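PDB 3BRS: periplasmic binding protein/LacI transcriptional regulator from Clostridium phytofermentans, which probably binds a sugar in the cleft between its two lobes for delivery to a membrane transporter, as related periplasmic binding proteins do. Local coordinates for residues A[47-52]-A[169-174]; A[137-140]-A[145-148]; A[12-15]-A[21-24]; A[176-181]-A[209-214]. One frame throughout, in Å; residues are numbered along the deposited sequence.

Contact 1: residues A[47-52]-A[169-174]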
loop_
_atom_site.group_PDB
_atom_site.type_symbol
_atom_site.label_atom_id
_atom_site.label_comp_id
_atom_site.label_asym_id
_atom_site.label_seq_id
_atom_site.Cartn_x
_atom_site.Cartn_y
_atom_site.Cartn_z
ATOM N N LYS A 47 2.029 -12.425 6.811
ATOM C CA LYS A 47 2.115 -12.078 5.386
ATOM C C LYS A 47 0.983 -11.193 5.007
ATOM O O LYS A 47 -0.150 -11.534 5.323
ATOM C CB LYS A 47 1.924 -13.368 4.600
ATOM C CG LYS A 47 3.012 -14.375 4.913
ATOM C CD LYS A 47 3.538 -14.937 3.706
ATOM C CE LYS A 47 3.025 -16.290 3.538
ATOM N NZ LYS A 47 4.079 -17.169 4.154
ATOM N N GLU A 48 1.236 -10.204 4.144
ATOM C CA GLU A 48 0.206 -9.276 3.590
ATOM C C GLU A 48 -1.040 -9.873 2.990
ATOM O O GLU A 48 -2.177 -9.258 3.011
ATOM C CB GLU A 48 0.820 -8.317 2.593
ATOM C CG GLU A 48 1.259 -7.034 3.250
ATOM C CD GLU A 48 1.742 -5.955 2.264
ATOM O OE1 GLU A 48 1.238 -5.898 1.124
ATOM O OE2 GLU A 48 2.586 -5.089 2.650
ATOM N N GLU A 49 -0.847 -11.005 2.345
ATOM C CA GLU A 49 -1.952 -11.587 1.585
ATOM C C GLU A 49 -2.754 -12.559 2.391
ATOM O O GLU A 49 -3.735 -13.125 1.892
ATOM C CB GLU A 49 -1.472 -12.276 0.293
ATOM C CG GLU A 49 -0.780 -13.619 0.494
ATOM C CD GLU A 49 0.713 -13.500 0.747
ATOM O OE1 GLU A 49 1.422 -14.436 0.289
ATOM O OE2 GLU A 49 1.194 -12.488 1.350
ATOM N N ASP A 50 -2.362 -12.813 3.642
ATOM C CA ASP A 50 -3.069 -13.836 4.405
ATOM C C ASP A 50 -4.393 -13.290 4.965
ATOM O O ASP A 50 -4.622 -13.138 6.159
ATOM C CB ASP A 50 -2.121 -14.374 5.478
ATOM C CG ASP A 50 -2.567 -15.678 6.026
ATOM O OD1 ASP A 50 -3.655 -16.186 5.664
ATOM O OD2 ASP A 50 -1.812 -16.247 6.855
ATOM N N TYR A 51 -5.333 -12.991 4.114
ATOM C CA TYR A 51 -6.604 -12.429 4.656
ATOM C C TYR A 51 -7.352 -13.391 5.618
ATOM O O TYR A 51 -8.183 -12.924 6.415
ATOM C CB TYR A 51 -7.554 -11.843 3.515
ATOM C CG TYR A 51 -8.328 -12.912 2.755
ATOM C CD1 TYR A 51 -9.484 -13.506 3.324
ATOM C CD2 TYR A 51 -7.873 -13.386 1.535
ATOM C CE1 TYR A 51 -10.224 -14.542 2.684
ATOM C CE2 TYR A 51 -8.595 -14.471 0.890
ATOM C CZ TYR A 51 -9.759 -15.000 1.490
ATOM O OH TYR A 51 -10.523 -15.976 0.918
ATOM N N LEU A 52 -7.059 -14.698 5.599
ATOM C CA LEU A 52 -7.932 -15.625 6.319
ATOM C C LEU A 52 -7.531 -15.489 7.808
ATOM O O LEU A 52 -8.347 -15.567 8.772
ATOM C CB LEU A 52 -7.701 -17.064 5.801
ATOM C CG LEU A 52 -8.630 -17.482 4.630
ATOM C CD1 LEU A 52 -8.330 -18.790 3.913
ATOM C CD2 LEU A 52 -10.005 -17.571 5.183
ATOM N N TYR A 169 2.391 -10.519 -10.218
ATOM C CA TYR A 169 1.945 -10.227 -8.819
ATOM C C TYR A 169 2.852 -11.001 -7.880
ATOM O O TYR A 169 2.742 -12.215 -7.816
ATOM C CB TYR A 169 0.417 -10.617 -8.640
ATOM C CG TYR A 169 -0.492 -9.770 -9.606
ATOM C CD1 TYR A 169 -1.049 -8.528 -9.198
ATOM C CD2 TYR A 169 -0.727 -10.196 -10.925
ATOM C CE1 TYR A 169 -1.834 -7.784 -10.092
ATOM C CE2 TYR A 169 -1.506 -9.443 -11.813
ATOM C CZ TYR A 169 -2.059 -8.219 -11.363
ATOM O OH TYR A 169 -2.831 -7.417 -12.233
ATOM N N CYS A 170 3.748 -10.285 -7.184
ATOM C CA CYS A 170 4.664 -10.802 -6.200
ATOM C C CYS A 170 4.096 -11.051 -4.866
ATOM O O CYS A 170 4.823 -11.636 -3.978
ATOM C CB CYS A 170 5.883 -9.829 -6.034
ATOM S SG CYS A 170 5.636 -8.334 -4.961
ATOM N N ASP A 171 2.854 -10.650 -4.639
ATOM C CA ASP A 171 2.181 -10.761 -3.287
ATOM C C ASP A 171 3.027 -10.181 -2.183
ATOM O O ASP A 171 3.005 -10.683 -1.080
ATOM C CB ASP A 171 1.935 -12.218 -2.909
ATOM C CG ASP A 171 0.918 -12.896 -3.841
ATOM O OD1 ASP A 171 -0.239 -12.390 -3.827
ATOM O OD2 ASP A 171 1.257 -13.892 -4.552
ATOM N N SER A 172 3.680 -9.046 -2.411
ATOM C CA SER A 172 4.490 -8.399 -1.333
ATOM C C SER A 172 5.514 -9.308 -0.764
ATOM O O SER A 172 5.755 -9.356 0.433
ATOM C CB SER A 172 3.585 -7.793 -0.231
ATOM O OG SER A 172 2.616 -6.905 -0.883
ATOM N N ASN A 173 6.202 -10.011 -1.637
ATOM C CA ASN A 173 7.254 -10.927 -1.197
ATOM C C ASN A 173 8.516 -10.559 -1.998
ATOM O O ASN A 173 8.473 -10.539 -3.267
ATOM C CB ASN A 173 6.791 -12.376 -1.500
ATOM C CG ASN A 173 7.862 -13.385 -1.160
ATOM O OD1 ASN A 173 8.755 -13.638 -1.963
ATOM N ND2 ASN A 173 7.802 -13.940 0.058
ATOM N N TYR A 174 9.593 -10.186 -1.334
ATOM C CA TYR A 174 10.786 -9.735 -2.088
ATOM C C TYR A 174 11.379 -10.842 -3.078
ATOM O O TYR A 174 11.790 -10.597 -4.233
ATOM C CB TYR A 174 11.925 -9.314 -1.166
ATOM C CG TYR A 174 11.748 -8.124 -0.283
ATOM C CD1 TYR A 174 11.764 -6.856 -0.812
ATOM C CD2 TYR A 174 11.621 -8.276 1.141
ATOM C CE1 TYR A 174 11.627 -5.715 0.048
ATOM C CE2 TYR A 174 11.466 -7.181 1.975
ATOM C CZ TYR A 174 11.480 -5.896 1.416
ATOM O OH TYR A 174 11.293 -4.831 2.235
HETATM O O HOH W 1 4.145 -9.701 3.277
#
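Extended beyond CG (chi2 -173°), the side chain of E48 carries its carboxylate across to S172, whose OG is turned beside its own backbone N and anti to its carbonyl carbon. The two meet in a short hydrogen bond, S172 OG donating to E48 OE1 at 2.6 Å. The hydroxyl does not arrive within the carboxylate plane but from above it, 61° out, and S172 CB follows it in, standing 3.3 Å from E48 OE1. Because E48 OE2 is held by NE1 of W22, each oxygen of this buried carboxylate has a donor, and the group is hindered from turning. A second link runs through the backbone: water 1 accepts from E48 N at 3.1 Å and donates to S172 O at 3.3 Å.

E49 works differently. Its chain bends at chi2 and brings the carboxylate against D171, the two side chains crossing at about a right angle. E49 OE1 lies 3.9 Å from D171 CB, and the two carboxylates stack with planes 14° apart. E49 OE1 and D171 OD2 remain 4.9 Å from each other, and a salt bridge from D171 OD2 to K176 probably offsets part of the like charge. Segment 47-52 leads into helix 51-63 of one lobe, whereas 169-174 follows strand 164-169 of the other. One direct bond, one water and a pair of acids thus make a small, polar and partly hydrated junction between the lobes, a chemistry consistent with a contact that could form and break as a binding cleft closes and opens.

Contact 2: residues A[137-140]-A[145-148]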
loop_
_atom_site.group_PDB
_atom_site.type_symbol
_atom_site.label_atom_id
_atom_site.label_comp_id
_atom_site.label_asym_id
_atom_site.label_seq_id
_atom_site.Cartn_x
_atom_site.Cartn_y
_atom_site.Cartn_z
ATOM N N ILE A 137 5.642 -5.068 -11.896
ATOM C CA ILE A 137 5.584 -5.924 -10.708
ATOM C C ILE A 137 4.621 -5.267 -9.705
ATOM O O ILE A 137 4.894 -4.134 -9.081
ATOM C CB ILE A 137 6.944 -6.159 -10.015
ATOM C CG1 ILE A 137 8.021 -6.680 -10.960
ATOM C CG2 ILE A 137 6.732 -7.206 -8.822
ATOM C CD1 ILE A 137 7.532 -7.958 -11.829
ATOM N N SER A 138 3.503 -5.977 -9.551
ATOM C CA SER A 138 2.516 -5.682 -8.527
ATOM C C SER A 138 2.716 -6.581 -7.319
ATOM O O SER A 138 3.628 -7.436 -7.268
ATOM C CB SER A 138 1.103 -5.763 -9.054
ATOM O OG SER A 138 0.261 -5.055 -8.150
ATOM N N PHE A 139 1.885 -6.335 -6.323
ATOM C CA PHE A 139 1.944 -7.008 -5.074
ATOM C C PHE A 139 0.690 -7.923 -4.892
ATOM O O PHE A 139 0.615 -9.026 -5.491
ATOM C CB PHE A 139 2.200 -6.037 -3.913
ATOM C CG PHE A 139 1.301 -4.797 -3.822
ATOM C CD1 PHE A 139 1.438 -3.735 -4.749
ATOM C CD2 PHE A 139 0.502 -4.589 -2.709
ATOM C CE1 PHE A 139 0.657 -2.517 -4.663
ATOM C CE2 PHE A 139 -0.269 -3.392 -2.551
ATOM C CZ PHE A 139 -0.176 -2.304 -3.535
ATOM N N VAL A 140 -0.340 -7.465 -4.166
ATOM C CA VAL A 140 -1.441 -8.431 -3.788
ATOM C C VAL A 140 -2.588 -8.011 -4.590
ATOM O O VAL A 140 -3.153 -6.987 -4.308
ATOM C CB VAL A 140 -1.852 -8.468 -2.264
ATOM C CG1 VAL A 140 -3.089 -9.499 -2.035
ATOM C CG2 VAL A 140 -0.712 -8.963 -1.483
ATOM N N THR A 145 -5.370 -1.214 -2.525
ATOM C CA THR A 145 -4.198 -0.323 -2.898
ATOM C C THR A 145 -3.494 -0.869 -4.200
ATOM O O THR A 145 -3.143 -0.091 -5.095
ATOM C CB THR A 145 -3.171 -0.199 -1.803
ATOM O OG1 THR A 145 -2.759 -1.538 -1.384
ATOM C CG2 THR A 145 -3.746 0.519 -0.695
ATOM N N ALA A 146 -3.388 -2.196 -4.379
ATOM C CA ALA A 146 -2.808 -2.719 -5.673
ATOM C C ALA A 146 -3.671 -2.363 -6.864
ATOM O O ALA A 146 -3.156 -1.985 -7.911
ATOM C CB ALA A 146 -2.656 -4.269 -5.685
ATOM N N MET A 147 -4.992 -2.606 -6.723
ATOM C CA MET A 147 -5.966 -2.297 -7.757
ATOM C C MET A 147 -5.947 -0.874 -8.141
ATOM O O MET A 147 -6.069 -0.595 -9.300
ATOM C CB MET A 147 -7.411 -2.677 -7.323
ATOM C CG MET A 147 -7.576 -4.084 -6.589
ATOM S SD MET A 147 -9.219 -4.666 -5.921
ATOM C CE MET A 147 -10.268 -3.834 -7.072
ATOM N N ASP A 148 -5.932 0.045 -7.172
ATOM C CA ASP A 148 -6.028 1.487 -7.470
ATOM C C ASP A 148 -4.746 1.970 -8.190
ATOM O O ASP A 148 -4.789 2.712 -9.117
ATOM C CB ASP A 148 -6.280 2.360 -6.194
ATOM C CG ASP A 148 -7.729 2.268 -5.644
ATOM O OD1 ASP A 148 -8.578 1.581 -6.230
ATOM O OD2 ASP A 148 -8.014 2.860 -4.580
HETATM O O HOH W 2 -2.428 -4.341 -9.128
#
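F139 lays one face on A146 and turns its edge to T145, and its side chain can be followed outward from the loop that ends strand 133-138. CB leaves the backbone without pointing at the helix and packs on S172 of the neighbouring loop. With CG between the backbone N and the carbonyl carbon (chi1 50°), the ring then swings forward until its far end meets the first turn of helix 144-157. CE1 touches A146 CA at 3.6 Å. On the other flank CE2 meets T145 OG1 at 3.3 Å, this oxygen lying in the ring plane at the edge and also sharing a weak hydrogen bond with K13 NZ. CZ, at the tip, rests 3.3 Å from A146 N. The methyl of A146 sits over one face, its CB 3.9 Å from the F139 ring centroid and 13° off the normal, which makes a CH-pi contact.

The same A146 CB also lies close to V140 O, 3.1 Å away. S143 ties this corner together: its OG is hydrogen-bonded both to V140 O and to A146 N, so the peptide nitrogen next to the ring tip, beyond CZ, has a partner. S138 adds a hydrated link, its OG lying 2.9 Å from water 2, which makes a weak bond to A146 O.

All the touching residues are buried, and the aromatic face on the alanine methyl is the main apolar contact. The arrangement is that of the strand-to-helix junction of a beta-alpha-beta unit, here strand 133-138, helix 144-157 and strand 164-169, in one Rossmann-like lobe of a periplasmic binding protein.

Contact 3: residues A[12-15]-A[21-24]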
loop_
_atom_site.group_PDB
_atom_site.type_symbol
_atom_site.label_atom_id
_atom_site.label_comp_id
_atom_site.label_asym_id
_atom_site.label_seq_id
_atom_site.Cartn_x
_atom_site.Cartn_y
_atom_site.Cartn_z
ATOM N N PRO A 12 -2.680 -3.918 11.070
ATOM C CA PRO A 12 -2.076 -3.678 9.735
ATOM C C PRO A 12 -2.167 -4.934 8.838
ATOM O O PRO A 12 -2.720 -5.949 9.250
ATOM C CB PRO A 12 -0.641 -3.320 10.035
ATOM C CG PRO A 12 -0.524 -3.181 11.585
ATOM C CD PRO A 12 -1.685 -3.970 12.146
ATOM N N LYS A 13 -1.734 -4.858 7.579
ATOM C CA LYS A 13 -1.760 -6.041 6.718
ATOM C C LYS A 13 -0.645 -6.969 7.141
ATOM O O LYS A 13 -0.836 -8.199 7.027
ATOM C CB LYS A 13 -1.485 -5.657 5.278
ATOM C CG LYS A 13 -2.640 -4.832 4.644
ATOM C CD LYS A 13 -2.271 -4.666 3.188
ATOM C CE LYS A 13 -3.364 -3.994 2.374
ATOM N NZ LYS A 13 -2.706 -3.342 1.171
ATOM N N VAL A 14 0.500 -6.380 7.565
ATOM C CA VAL A 14 1.620 -7.055 8.248
ATOM C C VAL A 14 2.330 -6.117 9.230
ATOM O O VAL A 14 2.306 -4.905 9.057
ATOM C CB VAL A 14 2.856 -7.479 7.310
ATOM C CG1 VAL A 14 2.547 -8.630 6.358
ATOM C CG2 VAL A 14 3.361 -6.272 6.581
ATOM N N LEU A 15 3.052 -6.708 10.176
ATOM C CA LEU A 15 4.040 -5.990 10.983
ATOM C C LEU A 15 5.425 -6.481 10.579
ATOM O O LEU A 15 5.989 -7.279 11.271
ATOM C CB LEU A 15 3.805 -6.266 12.485
ATOM C CG LEU A 15 2.621 -5.539 13.151
ATOM C CD1 LEU A 15 1.930 -6.479 14.083
ATOM C CD2 LEU A 15 3.114 -4.279 13.871
ATOM N N PHE A 21 7.113 1.111 5.082
ATOM C CA PHE A 21 5.733 1.606 5.199
ATOM C C PHE A 21 5.100 1.139 6.520
ATOM O O PHE A 21 4.561 1.943 7.256
ATOM C CB PHE A 21 4.839 1.100 4.069
ATOM C CG PHE A 21 3.460 1.701 4.077
ATOM C CD1 PHE A 21 2.399 1.061 4.701
ATOM C CD2 PHE A 21 3.210 2.911 3.420
ATOM C CE1 PHE A 21 1.120 1.654 4.735
ATOM C CE2 PHE A 21 1.933 3.466 3.427
ATOM C CZ PHE A 21 0.894 2.809 4.066
ATOM N N TRP A 22 5.098 -0.168 6.757
ATOM C CA TRP A 22 4.409 -0.673 7.915
ATOM C C TRP A 22 5.095 -0.214 9.154
ATOM O O TRP A 22 4.430 0.069 10.163
ATOM C CB TRP A 22 4.143 -2.223 7.888
ATOM C CG TRP A 22 3.160 -2.529 6.728
ATOM C CD1 TRP A 22 3.468 -3.140 5.555
ATOM C CD2 TRP A 22 1.788 -2.100 6.605
ATOM N NE1 TRP A 22 2.385 -3.172 4.718
ATOM C CE2 TRP A 22 1.327 -2.538 5.325
ATOM C CE3 TRP A 22 0.900 -1.414 7.444
ATOM C CZ2 TRP A 22 0.020 -2.308 4.865
ATOM C CZ3 TRP A 22 -0.430 -1.195 6.988
ATOM C CH2 TRP A 22 -0.833 -1.619 5.689
ATOM N N SER A 23 6.410 -0.093 9.098
ATOM C CA SER A 23 7.162 0.344 10.294
ATOM C C SER A 23 6.806 1.741 10.693
ATOM O O SER A 23 6.690 2.000 11.848
ATOM C CB SER A 23 8.685 0.251 10.100
ATOM O OG SER A 23 9.059 -1.095 9.847
ATOM N N VAL A 24 6.757 2.664 9.756
ATOM C CA VAL A 24 6.510 4.063 10.080
ATOM C C VAL A 24 5.048 4.375 10.453
ATOM O O VAL A 24 4.782 5.220 11.319
ATOM C CB VAL A 24 6.999 4.905 8.930
ATOM C CG1 VAL A 24 6.503 6.328 9.013
ATOM C CG2 VAL A 24 8.560 4.866 8.896
#
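W22 supplies the helical side of this contact almost alone, its indole lying against P12, K13 and V14 in turn. The apolar contacts spread round the ring system. P12 CB reaches the six-membered ring at W22 CE3, 3.6 Å away, while V14 CG2 packs obliquely against W22 CD1 at 3.3 Å. Between them the extended aliphatic chain of K13 runs past the outer part of the indole, K13 CG lying 3.7 Å from W22 CZ2.

Backbone atoms form a second group. K13 N stands 3.8 Å above one face of the indole, toward its rim, and V14 O approaches W22 CG at 3.4 Å. Neither K13 N nor V14 O has a hydrogen-bond partner in the model, although both are buried here. F21 covers the opposite face, with its CD1 over the centre, so the indole is clasped from both sides.

The polar ends look elsewhere: W22 NE1 bonds to E48, and K13 NZ makes a weak, long ion pair with D97 besides its weak bond to T145. The whole is the loop from strand 7-11 into helix 20-36, the first beta-alpha connection of a Rossmann-like lobe; in periplasmic binding proteins such connections border the interlobe cleft.

Contact 4: residues A[176-181]-A[209-214]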
loop_
_atom_site.group_PDB
_atom_site.type_symbol
_atom_site.label_atom_id
_atom_site.label_comp_id
_atom_site.label_asym_id
_atom_site.label_seq_id
_atom_site.Cartn_x
_atom_site.Cartn_y
_atom_site.Cartn_z
ATOM N N LYS A 176 9.759 -13.175 -4.704
ATOM C CA LYS A 176 8.902 -13.309 -5.864
ATOM C C LYS A 176 9.015 -12.164 -6.796
ATOM O O LYS A 176 8.948 -12.317 -8.055
ATOM C CB LYS A 176 7.403 -13.533 -5.498
ATOM C CG LYS A 176 7.038 -14.991 -5.291
ATOM C CD LYS A 176 5.608 -15.142 -4.769
ATOM C CE LYS A 176 4.653 -15.270 -5.957
ATOM N NZ LYS A 176 3.214 -15.607 -5.604
ATOM N N ALA A 177 9.128 -10.979 -6.201
ATOM C CA ALA A 177 9.405 -9.748 -7.010
ATOM C C ALA A 177 10.624 -9.970 -7.862
ATOM O O ALA A 177 10.660 -9.627 -9.048
ATOM C CB ALA A 177 9.647 -8.557 -6.128
ATOM N N TYR A 178 11.651 -10.497 -7.265
ATOM C CA TYR A 178 12.944 -10.735 -7.996
ATOM C C TYR A 178 12.820 -11.742 -9.123
ATOM O O TYR A 178 13.182 -11.466 -10.299
ATOM C CB TYR A 178 13.940 -11.228 -6.973
ATOM C CG TYR A 178 15.325 -11.558 -7.481
ATOM C CD1 TYR A 178 15.648 -12.831 -7.933
ATOM C CD2 TYR A 178 16.331 -10.595 -7.442
ATOM C CE1 TYR A 178 16.966 -13.126 -8.364
ATOM C CE2 TYR A 178 17.609 -10.864 -7.876
ATOM C CZ TYR A 178 17.952 -12.108 -8.310
ATOM O OH TYR A 178 19.290 -12.313 -8.661
ATOM N N ASP A 179 12.285 -12.932 -8.776
ATOM C CA ASP A 179 11.910 -13.974 -9.773
ATOM C C ASP A 179 11.071 -13.481 -10.917
ATOM O O ASP A 179 11.370 -13.760 -12.041
ATOM C CB ASP A 179 11.094 -15.038 -9.119
ATOM C CG ASP A 179 11.897 -15.869 -8.206
ATOM O OD1 ASP A 179 13.097 -15.558 -7.970
ATOM O OD2 ASP A 179 11.305 -16.862 -7.745
ATOM N N GLY A 180 9.994 -12.763 -10.627
ATOM C CA GLY A 180 9.038 -12.307 -11.700
ATOM C C GLY A 180 9.695 -11.267 -12.564
ATOM O O GLY A 180 9.422 -11.174 -13.749
ATOM N N THR A 181 10.595 -10.489 -11.984
ATOM C CA THR A 181 11.398 -9.537 -12.761
ATOM C C THR A 181 12.373 -10.239 -13.713
ATOM O O THR A 181 12.530 -9.890 -14.919
ATOM C CB THR A 181 12.207 -8.647 -11.790
ATOM O OG1 THR A 181 11.260 -7.843 -11.042
ATOM C CG2 THR A 181 12.979 -7.667 -12.564
ATOM N N ILE A 209 17.325 -6.472 -11.660
ATOM C CA ILE A 209 17.876 -5.626 -12.748
ATOM C C ILE A 209 19.389 -5.436 -12.531
ATOM O O ILE A 209 20.150 -5.325 -13.474
ATOM C CB ILE A 209 17.142 -4.215 -12.789
ATOM C CG1 ILE A 209 15.794 -4.247 -13.508
ATOM C CG2 ILE A 209 17.991 -3.096 -13.420
ATOM C CD1 ILE A 209 14.901 -3.026 -13.129
ATOM N N LYS A 210 19.816 -5.409 -11.282
ATOM C CA LYS A 210 21.248 -5.229 -10.926
ATOM C C LYS A 210 22.050 -6.500 -11.261
ATOM O O LYS A 210 23.147 -6.447 -11.851
ATOM C CB LYS A 210 21.355 -5.009 -9.408
ATOM C CG LYS A 210 22.595 -4.176 -8.999
ATOM C CD LYS A 210 23.247 -4.743 -7.741
ATOM C CE LYS A 210 24.293 -3.768 -7.143
ATOM N NZ LYS A 210 25.092 -3.028 -8.182
ATOM N N ASP A 211 21.444 -7.661 -10.917
ATOM C CA ASP A 211 22.077 -8.972 -11.065
ATOM C C ASP A 211 22.135 -9.384 -12.502
ATOM O O ASP A 211 22.911 -10.289 -12.880
ATOM C CB ASP A 211 21.334 -10.049 -10.269
ATOM C CG ASP A 211 21.552 -9.931 -8.728
ATOM O OD1 ASP A 211 20.864 -10.696 -8.029
ATOM O OD2 ASP A 211 22.395 -9.110 -8.210
ATOM N N MET A 212 21.257 -8.777 -13.292
ATOM C CA MET A 212 21.153 -9.060 -14.719
ATOM C C MET A 212 22.094 -8.142 -15.455
ATOM O O MET A 212 22.267 -8.298 -16.635
ATOM C CB MET A 212 19.672 -8.926 -15.180
ATOM C CG MET A 212 18.820 -10.175 -14.769
ATOM S SD MET A 212 17.112 -10.093 -15.304
ATOM C CE MET A 212 17.255 -10.638 -16.996
ATOM N N SER A 213 22.724 -7.196 -14.768
ATOM C CA SER A 213 23.571 -6.171 -15.440
ATOM C C SER A 213 22.802 -5.391 -16.512
ATOM O O SER A 213 23.343 -5.056 -17.564
ATOM C CB SER A 213 24.828 -6.787 -16.010
ATOM O OG SER A 213 25.703 -7.128 -14.945
ATOM N N LEU A 214 21.549 -5.038 -16.200
ATOM C CA LEU A 214 20.650 -4.265 -17.073
ATOM C C LEU A 214 20.471 -2.801 -16.661
ATOM O O LEU A 214 19.600 -2.119 -17.180
ATOM C CB LEU A 214 19.275 -4.955 -17.061
ATOM C CG LEU A 214 19.293 -6.254 -17.850
ATOM C CD1 LEU A 214 17.995 -7.058 -17.913
ATOM C CD2 LEU A 214 19.729 -5.855 -19.269
#
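Near the end of helix 199-211, S213 takes a positive phi and a Schellman motif closes the last turn, with L214 N bonded to I209 O at 3.1 Å and S213 N to K210 O at 3.0 Å. Between this helix end and helix 174-187 the direct contact belongs to one pair, Y178 and D211. Y178 holds CG anti to its backbone N (chi1 179°), which carries the ring toward the other helix until its hydroxyl meets the aspartate. Y178 OH donates to D211 OD1, modelled at 2.3 Å; so short a separation makes the exact length doubtful. D211 OD1 lies at the ring's edge and near its plane, whereas the carboxylate as a whole is turned 72° from the ring.

T181, one turn on, bonds within its own helix. Its OG1 donates to A177 O at 2.7 Å, and T181 N donates to the same oxygen at 3.1 Å, the two arriving from opposite faces of the carbonyl plane. A177 O is thus gripped twice, and the bond from OG1 gives the T181 hydroxyl a partner within its own helix.

Away from this pair, side chains of helix 174-187 meet those of residues 205-212: T181 packs on A205 and A208, M212 on V182 and L185, and I209 on L185. Y178 also lies against R207 and A208. The polar bond thus lies at the exposed margin of an apolar seam between helices 174-187 and 199-211, which flank strand 191-196 in sequence.

How the contacts relate
Burial sorts these contacts. Contacts 2 and 3 are buried strand-to-helix connections, one in each lobe, and both rely on an aromatic ring packed against short-range neighbours. Contact 4 is at the surface, its centre about 22 Å from the centre of the chain, and depends on a single polar pair. Contact 1, partly buried, differs in joining the two lobes and in being mainly polar. It also touches the other three: its segment 169-174 follows strand 164-169 of the beta-alpha-beta unit of contact 2 and abuts helix 174-187, which contact 4 uses, while 47-52 packs beside the loop of contact 3. Contacts 3 and 4 stay about 13 Å apart at their nearest atoms.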